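Local structure of polycyclic ketone monooxygenase (5MQ6) at residues K80-G85 / L214-V219; V183-W188 / S196-E201; P369-V374 / A587-S592. The protein oxidises ketones, preferring bulky polycyclic ones, by inserting one oxygen atom beside the carbonyl to give esters or lactones, using FAD and NADPH. One frame throughout, in Å; residues are numbered along the deposited sequence.

Interaction 1 of 3, residues K80-G85 / L214-V219; sequences KFIILG and LQARYV. With FAD (flavin-adenine dinucleotide), chain B.
L214 opens the second segment by touching the far end of I82 through its CB, and the peptide oxygen of Q215 lies near the same CD1 methyl. A216 closes on it most tightly, its methyl 3.6 Å from I82 CD1. I82 reaches this far because CG1 is anti to its carbonyl carbon (chi1 -69°) and the chain then runs on extended; alanine suits a place where a methyl must slip under a branched chain. At R217 the chain changes direction, leaving strand 210-216 for 218-221. Its backbone N makes only a weak, bent bond to K80 O (3.0 Å), an oxygen shared with Y218 N, whose bond is straighter (3.1 Å). The aliphatic parts of R217 and K80 run close together, while K80 NZ finds L102 O and R217 NH1 has a long, weak ion pair with D566. Y218 begins the parallel pairing: its O accepts I82 N at 2.9 Å and also faces the CA of F81. The Y218 and F81 rings run out in the same direction as near-parallel planes (17°), displaced so that little of one covers the other; F81 CE1 meets Y218 CD2 at 3.5 Å. With F81 cut back to an alanine, that flank of the tyrosine ring would probably lose its partner, opening a gap beside L97. V219 continues the strand, its CA 3.4 Å from I82 O.

Strand 78-84 runs into G85, consistent with the first glycine of a Rossmann GxGxxG turn, where its CA lies beside FAD O4B. Beyond the contact, that strand also pairs with 109-112, F81 packs on L97 of helix 88-99, Y218 OH bonds to E560 in helix 541-562, and I82 and V219 meet L197 of strand 194-201.

Interaction 2 of 3, residues V183-W188 / S196-E201; sequences VKTIRW and SLEVTE. With FAD (flavin-adenine dinucleotide), chain B.
V183 and V199 meet methyl to methyl near one end of a beta hairpin, whose antiparallel arms 181-189 and 194-201 carry a beta bulge between V183 and T185. At the bulge K184 N gives a nearly straight bond to E198 O (2.8 Å), whereas the next bond is E198 N to T185 O; the extra residue shifts the register by one and leaves T185 N buried with no partner. Beyond it the pairing is regular, R187 and S196 exchanging two bonds.

The K184 side chain can be followed outward from the bulge. Its CB lies 3.8 Å from E198 O, the oxygen its own backbone N already uses. From there the chain bends at chi2 (129°) and chi3, and this brings CD to 3.5 Å from T200 OG1 and lays CE alongside the same oxygen. NZ, at the tip, bonds to T200 OG1 at 3.2 Å. E211 serves both ends of that pair, making a salt bridge with K184 NZ and a hydrogen bond with T200 OG1, so a long flexible cation and a small hydroxyl suit this partly exposed surface.

T185 and E198 share the polar face and point the same way; OG1 makes a weak and unsettled approach to OE1, and the carboxylate lies along T185 CB. The other face, carrying V183, I186, L197 and V199, is apolar: I186 CG1 packs on L197 CG, and L197 CD2 on V183 CG1. Branched aliphatic residues fit this buried side, and V183 also lies close to FAD. The backbone of V183 faces the adenine, which is gripped at two points by this one residue: V183 N donates to N1A at 3.0 Å, and N6A donates to V183 O at 3.1 Å, N-H to O nearly straight at 172°.

Interaction 3 of 3, residues P369-V374 / A587-S592; sequences PRHGIV and AGWFAS
V374 meets W589 at about a right angle, its CG2 methyl approaching the six-membered part of the indole obliquely, 3.8 Å from CE3. The other methyl, CG1, is anti to the valine's backbone N (chi1 171°), placing it beside its carbonyl carbon, facing the carbonyl of G588, while CB sits 3.9 Å from G588 C. A beta-branched residue suits this position because its two methyls can be divided between a ring and a backbone. G588 suits its own place for the opposite reason: a side chain there would point at this valine, and a CB would come within about 3.0 Å of V374 O.

The indole extends away from its own turn because CG is anti to the backbone N of W589 (chi1 -166°), carrying the ring along the passing chain. H371 CB then stands at the far edge of the indole, near its plane, 4.3 Å from CH2, and G372 O approaches CZ3 obliquely at 3.9 Å.

Two loops meet here: 369-374 leads into helix 378-406, and 587-592 follows helix 573-585, with helix-like backbone angles at 587-589 and a short 3-10 segment beginning at 591. Within that turn F590 N bonds to A587 O at 2.9 Å, and the F590 ring takes W589 CD1 over one of its faces.

The contact between the loops is a van der Waals one, and the polar groups look elsewhere. W589 NE1 donates to S363 O, which fixes the indole's rotation, and its ring meets H384 of helix 378-406 with the planes at about 60°. H371 NE2 is held by D342, a carboxylate that also forms a salt bridge with R370, and G372 O takes a hydrogen bond from Q628. The positive phi of G372 is one that glycine tolerates easily.

Interactions 1 and 2 belong to one mixed sheet: strands 194-201 and 210-216 are neighbours in it, and L214 O probably accepts a bond from L197 N. Their centres lie 10 Å apart and both reach FAD, interaction 1 at its adenosine part through L84 and G85, interaction 2 through backbone bonds to the adenine. Interaction 1 is buried and pairs parallel strands; interaction 2, partly buried, is antiparallel and has an apolar and a polar face. Interaction 3 lies at the surface, about 25 Å from interaction 1 at the nearest atoms, where loops pack one indole without strand pairing or a cofactor.

Interaction 1 of 3, residues K80-G85 / L214-V219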
loop_
_atom_site.group_PDB
_atom_site.type_symbol
_atom_site.label_atom_id
_atom_site.label_comp_id
_atom_site.label_asym_id
_atom_site.label_seq_id
_atom_site.Cartn_x
_atom_site.Cartn_y
_atom_site.Cartn_z
ATOM N N LYS A 80 -26.196 9.365 0.787
ATOM C CA LYS A 80 -25.668 10.222 1.869
ATOM C C LYS A 80 -24.125 10.189 1.779
ATOM O O LYS A 80 -23.501 11.215 1.699
ATOM C CB LYS A 80 -26.205 9.720 3.207
ATOM C CG LYS A 80 -25.808 10.512 4.473
ATOM C CD LYS A 80 -26.539 9.924 5.667
ATOM C CE LYS A 80 -26.313 10.824 6.921
ATOM N NZ LYS A 80 -26.937 10.177 8.086
ATOM N N PHE A 81 -23.536 8.982 1.863
ATOM C CA PHE A 81 -22.104 8.756 1.756
ATOM C C PHE A 81 -21.785 7.945 0.465
ATOM O O PHE A 81 -22.392 6.897 0.187
ATOM C CB PHE A 81 -21.579 7.922 2.949
ATOM C CG PHE A 81 -21.762 8.586 4.262
ATOM C CD1 PHE A 81 -20.857 9.529 4.711
ATOM C CD2 PHE A 81 -22.886 8.318 5.052
ATOM C CE1 PHE A 81 -21.060 10.194 5.908
ATOM C CE2 PHE A 81 -23.090 9.003 6.266
ATOM C CZ PHE A 81 -22.174 9.969 6.668
ATOM N N ILE A 82 -20.821 8.431 -0.287
ATOM C CA ILE A 82 -20.109 7.588 -1.253
ATOM C C ILE A 82 -18.722 7.297 -0.725
ATOM O O ILE A 82 -17.936 8.192 -0.386
ATOM C CB ILE A 82 -20.095 8.131 -2.675
ATOM C CG1 ILE A 82 -21.547 8.051 -3.249
ATOM C CG2 ILE A 82 -19.113 7.262 -3.522
ATOM C CD1 ILE A 82 -21.724 8.901 -4.506
ATOM N N ILE A 83 -18.444 6.005 -0.672
ATOM C CA ILE A 83 -17.111 5.492 -0.354
ATOM C C ILE A 83 -16.411 4.982 -1.626
ATOM O O ILE A 83 -16.954 4.118 -2.299
ATOM C CB ILE A 83 -17.213 4.337 0.646
ATOM C CG1 ILE A 83 -17.842 4.872 1.966
ATOM C CG2 ILE A 83 -15.819 3.705 0.912
ATOM C CD1 ILE A 83 -18.215 3.783 2.956
ATOM N N LEU A 84 -15.219 5.495 -1.912
ATOM C CA LEU A 84 -14.461 5.025 -3.062
ATOM C C LEU A 84 -13.494 4.007 -2.532
ATOM O O LEU A 84 -12.635 4.311 -1.688
ATOM C CB LEU A 84 -13.723 6.171 -3.750
ATOM C CG LEU A 84 -13.087 5.988 -5.123
ATOM C CD1 LEU A 84 -12.798 7.317 -5.800
ATOM C CD2 LEU A 84 -11.731 5.342 -4.981
ATOM N N GLY A 85 -13.705 2.770 -2.966
ATOM C CA GLY A 85 -12.964 1.653 -2.507
ATOM C C GLY A 85 -13.767 0.707 -1.624
ATOM O O GLY A 85 -14.355 1.149 -0.662
ATOM N N LEU A 214 -23.218 10.316 -10.122
ATOM C CA LEU A 214 -23.744 9.924 -8.823
ATOM C C LEU A 214 -23.493 11.041 -7.890
ATOM O O LEU A 214 -22.443 11.637 -7.976
ATOM C CB LEU A 214 -23.088 8.681 -8.317
ATOM C CG LEU A 214 -23.093 7.503 -9.238
ATOM C CD1 LEU A 214 -22.225 6.362 -8.768
ATOM C CD2 LEU A 214 -24.516 6.995 -9.424
ATOM N N GLN A 215 -24.462 11.324 -7.023
ATOM C CA GLN A 215 -24.296 12.390 -6.067
ATOM C C GLN A 215 -24.308 11.968 -4.622
ATOM O O GLN A 215 -24.908 10.973 -4.272
ATOM C CB GLN A 215 -25.329 13.466 -6.291
ATOM C CG GLN A 215 -25.165 14.171 -7.649
ATOM C CD GLN A 215 -26.130 15.311 -7.795
ATOM O OE1 GLN A 215 -27.351 15.137 -7.802
ATOM N NE2 GLN A 215 -25.584 16.504 -7.861
ATOM N N ALA A 216 -23.609 12.713 -3.789
ATOM C CA ALA A 216 -23.558 12.401 -2.355
ATOM C C ALA A 216 -23.344 13.619 -1.514
ATOM O O ALA A 216 -22.686 14.534 -1.961
ATOM C CB ALA A 216 -22.432 11.402 -2.070
ATOM N N ARG A 217 -23.719 13.554 -0.244
ATOM C CA ARG A 217 -23.428 14.678 0.700
ATOM C C ARG A 217 -21.970 14.648 1.111
ATOM O O ARG A 217 -21.362 15.653 1.238
ATOM C CB ARG A 217 -24.311 14.514 1.969
ATOM C CG ARG A 217 -25.797 14.649 1.630
ATOM C CD ARG A 217 -26.540 14.482 2.947
ATOM N NE ARG A 217 -27.932 14.614 2.816
ATOM C CZ ARG A 217 -28.814 14.449 3.778
ATOM N NH1 ARG A 217 -28.434 14.215 5.016
ATOM N NH2 ARG A 217 -30.091 14.621 3.478
ATOM N N TYR A 218 -21.429 13.454 1.321
ATOM C CA TYR A 218 -20.073 13.229 1.697
ATOM C C TYR A 218 -19.385 12.242 0.762
ATOM O O TYR A 218 -20.032 11.197 0.352
ATOM C CB TYR A 218 -20.093 12.574 3.064
ATOM C CG TYR A 218 -20.429 13.411 4.253
ATOM C CD1 TYR A 218 -19.454 14.174 4.926
ATOM C CD2 TYR A 218 -21.723 13.406 4.796
ATOM C CE1 TYR A 218 -19.738 14.870 6.101
ATOM C CE2 TYR A 218 -21.995 14.118 5.942
ATOM C CZ TYR A 218 -21.033 14.819 6.591
ATOM O OH TYR A 218 -21.451 15.504 7.729
ATOM N N VAL A 219 -18.108 12.499 0.499
ATOM C CA VAL A 219 -17.293 11.520 -0.224
ATOM C C VAL A 219 -16.131 11.121 0.656
ATOM O O VAL A 219 -15.416 11.925 1.106
ATOM C CB VAL A 219 -16.779 12.054 -1.566
ATOM C CG1 VAL A 219 -15.745 11.106 -2.236
ATOM C CG2 VAL A 219 -17.936 12.365 -2.499
HETATM P PA FAD B . -7.094 -1.221 -1.534
HETATM O O1A FAD B . -6.050 -0.879 -2.544
HETATM O O2A FAD B . -7.122 -2.584 -0.867
HETATM O O5B FAD B . -8.531 -1.000 -2.217
HETATM C C5B FAD B . -8.793 0.167 -2.920
HETATM C C4B FAD B . -9.675 -0.175 -4.103
HETATM O O4B FAD B . -10.104 1.077 -4.672
HETATM C C3B FAD B . -9.011 -0.965 -5.228
HETATM O O3B FAD B . -9.866 -1.991 -5.660
HETATM C C2B FAD B . -8.825 0.053 -6.319
HETATM O O2B FAD B . -8.846 -0.519 -7.605
HETATM C C1B FAD B . -10.001 0.971 -6.068
HETATM N N9A FAD B . -9.840 2.272 -6.669
HETATM C C8A FAD B . -8.776 3.113 -6.519
HETATM N N7A FAD B . -8.995 4.190 -7.267
HETATM C C5A FAD B . -10.162 4.075 -7.923
HETATM C C6A FAD B . -10.931 4.933 -8.841
HETATM N N6A FAD B . -10.546 6.107 -9.297
HETATM N N1A FAD B . -12.093 4.436 -9.177
HETATM C C2A FAD B . -12.540 3.223 -8.772
HETATM N N3A FAD B . -11.939 2.379 -7.966
HETATM C C4A FAD B . -10.704 2.787 -7.535
HETATM N N1 FAD B . -0.264 -4.126 3.791
HETATM C C2 FAD B . -0.094 -4.565 5.081
HETATM O O2 FAD B . -0.218 -3.793 6.023
HETATM N N3 FAD B . 0.211 -5.846 5.331
HETATM C C4 FAD B . 0.358 -6.712 4.316
HETATM O O4 FAD B . 0.629 -7.870 4.609
HETATM C C4X FAD B . 0.198 -6.346 2.898
HETATM N N5 FAD B . 0.364 -7.197 1.831
HETATM C C5X FAD B . 0.183 -6.705 0.580
HETATM C C6 FAD B . 0.364 -7.586 -0.594
HETATM C C7 FAD B . 0.150 -6.956 -1.911
HETATM C C7M FAD B . 0.301 -7.763 -3.180
HETATM C C8 FAD B . -0.201 -5.515 -2.072
HETATM C C8M FAD B . -0.432 -4.853 -3.429
HETATM C C9 FAD B . -0.350 -4.721 -0.952
HETATM C C9A FAD B . -0.171 -5.259 0.354
HETATM N N10 FAD B . -0.312 -4.395 1.453
HETATM C C10 FAD B . -0.155 -4.934 2.733
HETATM C "C1'" FAD B . -0.730 -2.982 1.312
HETATM C "C2'" FAD B . -2.300 -3.018 1.096
HETATM O "O2'" FAD B . -2.627 -2.254 -0.073
HETATM C "C3'" FAD B . -3.142 -2.545 2.331
HETATM O "O3'" FAD B . -2.841 -3.383 3.451
HETATM C "C4'" FAD B . -4.682 -2.645 2.224
HETATM O "O4'" FAD B . -5.196 -3.889 1.571
HETATM C "C5'" FAD B . -5.242 -1.389 1.527
HETATM O "O5'" FAD B . -6.673 -1.340 1.817
HETATM P P FAD B . -7.419 -0.106 1.079
HETATM O O1P FAD B . -8.941 -0.505 1.096
HETATM O O2P FAD B . -6.871 1.173 1.726
HETATM O O3P FAD B . -6.812 -0.069 -0.451
#

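Interaction 2 of 3, residues V183-W188 / S196-E201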
loop_
_atom_site.group_PDB
_atom_site.type_symbol
_atom_site.label_atom_id
_atom_site.label_comp_id
_atom_site.label_asym_id
_atom_site.label_seq_id
_atom_site.Cartn_x
_atom_site.Cartn_y
_atom_site.Cartn_z
ATOM N N VAL A 183 -14.045 5.686 -11.134
ATOM C CA VAL A 183 -14.371 7.092 -10.836
ATOM C C VAL A 183 -13.340 7.938 -11.513
ATOM O O VAL A 183 -12.155 7.675 -11.361
ATOM C CB VAL A 183 -14.373 7.389 -9.305
ATOM C CG1 VAL A 183 -14.796 8.811 -9.061
ATOM C CG2 VAL A 183 -15.291 6.407 -8.570
ATOM N N LYS A 184 -13.776 8.982 -12.219
ATOM C CA LYS A 184 -12.832 9.899 -12.944
ATOM C C LYS A 184 -12.749 11.293 -12.367
ATOM O O LYS A 184 -11.690 11.900 -12.370
ATOM C CB LYS A 184 -13.258 10.034 -14.439
ATOM C CG LYS A 184 -13.078 8.750 -15.204
ATOM C CD LYS A 184 -14.280 8.286 -15.996
ATOM C CE LYS A 184 -14.402 8.911 -17.376
ATOM N NZ LYS A 184 -15.858 9.051 -17.907
ATOM N N THR A 185 -13.871 11.801 -11.850
ATOM C CA THR A 185 -14.022 13.171 -11.432
ATOM C C THR A 185 -14.910 13.205 -10.226
ATOM O O THR A 185 -15.908 12.491 -10.173
ATOM C CB THR A 185 -14.682 13.949 -12.562
ATOM O OG1 THR A 185 -13.772 13.916 -13.644
ATOM C CG2 THR A 185 -14.771 15.313 -12.274
ATOM N N ILE A 186 -14.575 14.063 -9.278
ATOM C CA ILE A 186 -15.397 14.319 -8.099
ATOM C C ILE A 186 -15.493 15.845 -8.032
ATOM O O ILE A 186 -14.488 16.571 -7.920
ATOM C CB ILE A 186 -14.671 13.715 -6.912
ATOM C CG1 ILE A 186 -14.431 12.212 -7.154
ATOM C CG2 ILE A 186 -15.401 13.982 -5.626
ATOM C CD1 ILE A 186 -13.635 11.583 -6.040
ATOM N N ARG A 187 -16.713 16.363 -8.129
ATOM C CA ARG A 187 -16.911 17.770 -8.287
ATOM C C ARG A 187 -17.960 18.272 -7.325
ATOM O O ARG A 187 -19.076 17.773 -7.335
ATOM C CB ARG A 187 -17.377 18.001 -9.727
ATOM C CG ARG A 187 -17.588 19.460 -10.089
ATOM C CD ARG A 187 -17.971 19.699 -11.603
ATOM N NE ARG A 187 -16.896 19.180 -12.481
ATOM C CZ ARG A 187 -15.802 19.850 -12.854
ATOM N NH1 ARG A 187 -15.562 21.117 -12.474
ATOM N NH2 ARG A 187 -14.933 19.240 -13.598
ATOM N N TRP A 188 -17.617 19.280 -6.528
ATOM C CA TRP A 188 -18.551 19.894 -5.591
ATOM C C TRP A 188 -19.436 20.890 -6.361
ATOM O O TRP A 188 -18.920 21.689 -7.158
ATOM C CB TRP A 188 -17.799 20.705 -4.560
ATOM C CG TRP A 188 -18.675 21.473 -3.549
ATOM C CD1 TRP A 188 -18.803 22.779 -3.433
ATOM C CD2 TRP A 188 -19.485 20.898 -2.523
ATOM N NE1 TRP A 188 -19.644 23.100 -2.399
ATOM C CE2 TRP A 188 -20.097 21.959 -1.831
ATOM C CE3 TRP A 188 -19.750 19.596 -2.127
ATOM C CZ2 TRP A 188 -20.936 21.764 -0.773
ATOM C CZ3 TRP A 188 -20.639 19.393 -1.063
ATOM C CH2 TRP A 188 -21.187 20.442 -0.406
ATOM N N SER A 196 -20.720 15.516 -6.979
ATOM C CA SER A 196 -21.048 14.687 -8.118
ATOM C C SER A 196 -19.803 13.887 -8.531
ATOM O O SER A 196 -18.724 14.457 -8.718
ATOM C CB SER A 196 -21.387 15.569 -9.282
ATOM O OG SER A 196 -22.641 16.191 -9.082
ATOM N N LEU A 197 -19.987 12.594 -8.697
ATOM C CA LEU A 197 -18.967 11.746 -9.218
ATOM C C LEU A 197 -19.300 11.334 -10.647
ATOM O O LEU A 197 -20.427 10.920 -10.888
ATOM C CB LEU A 197 -18.860 10.513 -8.358
ATOM C CG LEU A 197 -18.148 10.627 -6.991
ATOM C CD1 LEU A 197 -18.963 11.429 -6.003
ATOM C CD2 LEU A 197 -17.816 9.237 -6.467
ATOM N N GLU A 198 -18.308 11.418 -11.535
ATOM C CA GLU A 198 -18.385 10.828 -12.852
ATOM C C GLU A 198 -17.725 9.505 -12.841
ATOM O O GLU A 198 -16.519 9.438 -12.595
ATOM C CB GLU A 198 -17.624 11.610 -13.881
ATOM C CG GLU A 198 -18.206 12.926 -14.159
ATOM C CD GLU A 198 -17.323 13.770 -15.073
ATOM O OE1 GLU A 198 -16.245 13.275 -15.624
ATOM O OE2 GLU A 198 -17.749 14.946 -15.237
ATOM N N VAL A 199 -18.483 8.488 -13.234
ATOM C CA VAL A 199 -18.146 7.102 -13.062
ATOM C C VAL A 199 -18.441 6.363 -14.390
ATOM O O VAL A 199 -19.491 6.586 -15.040
ATOM C CB VAL A 199 -19.021 6.514 -11.962
ATOM C CG1 VAL A 199 -18.792 5.077 -11.907
ATOM C CG2 VAL A 199 -18.773 7.162 -10.581
ATOM N N THR A 200 -17.559 5.455 -14.760
ATOM C CA THR A 200 -17.776 4.532 -15.904
ATOM C C THR A 200 -17.823 3.113 -15.420
ATOM O O THR A 200 -16.833 2.632 -14.848
ATOM C CB THR A 200 -16.610 4.626 -16.903
ATOM O OG1 THR A 200 -16.496 5.950 -17.305
ATOM C CG2 THR A 200 -16.912 3.851 -18.180
ATOM N N GLU A 201 -18.965 2.464 -15.585
ATOM C CA GLU A 201 -19.161 1.080 -15.176
ATOM C C GLU A 201 -18.998 0.138 -16.373
ATOM O O GLU A 201 -19.840 0.159 -17.289
ATOM C CB GLU A 201 -20.536 0.904 -14.562
ATOM C CG GLU A 201 -20.901 -0.472 -14.114
ATOM C CD GLU A 201 -22.384 -0.833 -14.045
ATOM O OE1 GLU A 201 -23.195 -0.039 -14.505
ATOM O OE2 GLU A 201 -22.705 -1.956 -13.507
HETATM P PA FAD B . -7.094 -1.221 -1.534
HETATM O O1A FAD B . -6.050 -0.879 -2.544
HETATM O O2A FAD B . -7.122 -2.584 -0.867
HETATM O O5B FAD B . -8.531 -1.000 -2.217
HETATM C C5B FAD B . -8.793 0.167 -2.920
HETATM C C4B FAD B . -9.675 -0.175 -4.103
HETATM O O4B FAD B . -10.104 1.077 -4.672
HETATM C C3B FAD B . -9.011 -0.965 -5.228
HETATM O O3B FAD B . -9.866 -1.991 -5.660
HETATM C C2B FAD B . -8.825 0.053 -6.319
HETATM O O2B FAD B . -8.846 -0.519 -7.605
HETATM C C1B FAD B . -10.001 0.971 -6.068
HETATM N N9A FAD B . -9.840 2.272 -6.669
HETATM C C8A FAD B . -8.776 3.113 -6.519
HETATM N N7A FAD B . -8.995 4.190 -7.267
HETATM C C5A FAD B . -10.162 4.075 -7.923
HETATM C C6A FAD B . -10.931 4.933 -8.841
HETATM N N6A FAD B . -10.546 6.107 -9.297
HETATM N N1A FAD B . -12.093 4.436 -9.177
HETATM C C2A FAD B . -12.540 3.223 -8.772
HETATM N N3A FAD B . -11.939 2.379 -7.966
HETATM C C4A FAD B . -10.704 2.787 -7.535
HETATM N N1 FAD B . -0.264 -4.126 3.791
HETATM C C2 FAD B . -0.094 -4.565 5.081
HETATM O O2 FAD B . -0.218 -3.793 6.023
HETATM N N3 FAD B . 0.211 -5.846 5.331
HETATM C C4 FAD B . 0.358 -6.712 4.316
HETATM O O4 FAD B . 0.629 -7.870 4.609
HETATM C C4X FAD B . 0.198 -6.346 2.898
HETATM N N5 FAD B . 0.364 -7.197 1.831
HETATM C C5X FAD B . 0.183 -6.705 0.580
HETATM C C6 FAD B . 0.364 -7.586 -0.594
HETATM C C7 FAD B . 0.150 -6.956 -1.911
HETATM C C7M FAD B . 0.301 -7.763 -3.180
HETATM C C8 FAD B . -0.201 -5.515 -2.072
HETATM C C8M FAD B . -0.432 -4.853 -3.429
HETATM C C9 FAD B . -0.350 -4.721 -0.952
HETATM C C9A FAD B . -0.171 -5.259 0.354
HETATM N N10 FAD B . -0.312 -4.395 1.453
HETATM C C10 FAD B . -0.155 -4.934 2.733
HETATM C "C1'" FAD B . -0.730 -2.982 1.312
HETATM C "C2'" FAD B . -2.300 -3.018 1.096
HETATM O "O2'" FAD B . -2.627 -2.254 -0.073
HETATM C "C3'" FAD B . -3.142 -2.545 2.331
HETATM O "O3'" FAD B . -2.841 -3.383 3.451
HETATM C "C4'" FAD B . -4.682 -2.645 2.224
HETATM O "O4'" FAD B . -5.196 -3.889 1.571
HETATM C "C5'" FAD B . -5.242 -1.389 1.527
HETATM O "O5'" FAD B . -6.673 -1.340 1.817
HETATM P P FAD B . -7.419 -0.106 1.079
HETATM O O1P FAD B . -8.941 -0.505 1.096
HETATM O O2P FAD B . -6.871 1.173 1.726
HETATM O O3P FAD B . -6.812 -0.069 -0.451
#

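Interaction 3 of 3, residues P369-V374 / A587-S592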
loop_
_atom_site.group_PDB
_atom_site.type_symbol
_atom_site.label_atom_id
_atom_site.label_comp_id
_atom_site.label_asym_id
_atom_site.label_seq_id
_atom_site.Cartn_x
_atom_site.Cartn_y
_atom_site.Cartn_z
ATOM N N PRO A 369 8.578 7.705 18.990
ATOM C CA PRO A 369 8.328 8.727 20.018
ATOM C C PRO A 369 9.441 8.881 21.034
ATOM O O PRO A 369 9.251 9.556 22.073
ATOM C CB PRO A 369 7.114 8.171 20.766
ATOM C CG PRO A 369 7.258 6.667 20.669
ATOM C CD PRO A 369 7.918 6.440 19.328
ATOM N N ARG A 370 10.572 8.244 20.838
ATOM C CA ARG A 370 11.483 8.113 21.946
ATOM C C ARG A 370 12.667 9.019 21.847
ATOM O O ARG A 370 13.453 9.049 22.782
ATOM C CB ARG A 370 11.978 6.689 21.950
ATOM C CG ARG A 370 12.497 6.239 23.261
ATOM C CD ARG A 370 13.618 5.304 23.011
ATOM N NE ARG A 370 13.169 3.942 22.983
ATOM C CZ ARG A 370 13.896 2.939 22.494
ATOM N NH1 ARG A 370 15.095 3.173 21.910
ATOM N NH2 ARG A 370 13.406 1.683 22.558
ATOM N N HIS A 371 12.869 9.680 20.713
ATOM C CA HIS A 371 14.114 10.349 20.515
ATOM C C HIS A 371 13.955 11.819 20.264
ATOM O O HIS A 371 14.883 12.405 19.785
ATOM C CB HIS A 371 14.907 9.727 19.347
ATOM C CG HIS A 371 15.199 8.291 19.530
ATOM N ND1 HIS A 371 16.287 7.841 20.242
ATOM C CD2 HIS A 371 14.519 7.194 19.152
ATOM C CE1 HIS A 371 16.282 6.525 20.259
ATOM N NE2 HIS A 371 15.212 6.108 19.616
ATOM N N GLY A 372 12.827 12.432 20.574
ATOM C CA GLY A 372 12.629 13.877 20.302
ATOM C C GLY A 372 12.382 14.166 18.822
ATOM O O GLY A 372 12.082 13.262 18.067
ATOM N N ILE A 373 12.550 15.428 18.439
ATOM C CA ILE A 373 12.389 15.919 17.102
ATOM C C ILE A 373 13.745 16.319 16.617
ATOM O O ILE A 373 14.526 16.878 17.364
ATOM C CB ILE A 373 11.409 17.105 17.109
ATOM C CG1 ILE A 373 9.978 16.545 17.275
ATOM C CG2 ILE A 373 11.537 17.935 15.826
ATOM C CD1 ILE A 373 8.968 17.458 17.933
ATOM N N VAL A 374 14.045 16.038 15.369
ATOM C CA VAL A 374 15.358 16.287 14.882
ATOM C C VAL A 374 15.440 17.751 14.532
ATOM O O VAL A 374 14.642 18.202 13.782
ATOM C CB VAL A 374 15.684 15.399 13.682
ATOM C CG1 VAL A 374 16.990 15.815 13.025
ATOM C CG2 VAL A 374 15.772 13.946 14.148
ATOM N N ALA A 587 10.333 17.377 9.488
ATOM C CA ALA A 587 10.950 16.970 8.231
ATOM C C ALA A 587 12.385 16.437 8.405
ATOM O O ALA A 587 12.808 15.529 7.693
ATOM C CB ALA A 587 10.895 18.120 7.214
ATOM N N GLY A 588 13.091 16.962 9.378
ATOM C CA GLY A 588 14.457 16.510 9.696
ATOM C C GLY A 588 14.540 15.017 9.978
ATOM O O GLY A 588 15.495 14.389 9.573
ATOM N N TRP A 589 13.518 14.439 10.595
ATOM C CA TRP A 589 13.478 12.982 10.768
ATOM C C TRP A 589 13.732 12.264 9.437
ATOM O O TRP A 589 14.485 11.299 9.379
ATOM C CB TRP A 589 12.159 12.503 11.397
ATOM C CG TRP A 589 12.277 11.120 11.845
ATOM C CD1 TRP A 589 12.091 10.006 11.094
ATOM C CD2 TRP A 589 12.650 10.674 13.138
ATOM N NE1 TRP A 589 12.325 8.869 11.859
ATOM C CE2 TRP A 589 12.683 9.253 13.103
ATOM C CE3 TRP A 589 12.975 11.337 14.337
ATOM C CZ2 TRP A 589 13.038 8.475 14.219
ATOM C CZ3 TRP A 589 13.315 10.587 15.437
ATOM C CH2 TRP A 589 13.371 9.152 15.367
ATOM N N PHE A 590 13.149 12.780 8.366
ATOM C CA PHE A 590 13.150 12.060 7.093
ATOM C C PHE A 590 14.341 12.290 6.169
ATOM O O PHE A 590 14.424 11.720 5.071
ATOM C CB PHE A 590 11.785 12.157 6.444
ATOM C CG PHE A 590 10.660 11.716 7.379
ATOM C CD1 PHE A 590 10.342 10.370 7.520
ATOM C CD2 PHE A 590 9.979 12.625 8.149
ATOM C CE1 PHE A 590 9.373 9.939 8.438
ATOM C CE2 PHE A 590 8.953 12.215 9.031
ATOM C CZ PHE A 590 8.629 10.850 9.165
ATOM N N ALA A 591 15.333 13.024 6.675
ATOM C CA ALA A 591 16.695 12.950 6.085
ATOM C C ALA A 591 17.226 11.530 6.037
ATOM O O ALA A 591 18.081 11.212 5.199
ATOM C CB ALA A 591 17.650 13.793 6.892
ATOM N N SER A 592 16.710 10.683 6.942
ATOM C CA SER A 592 16.927 9.251 6.851
ATOM C C SER A 592 16.795 8.672 5.452
ATOM O O SER A 592 17.413 7.700 5.133
ATOM C CB SER A 592 15.976 8.510 7.767
ATOM O OG SER A 592 14.642 8.606 7.285
#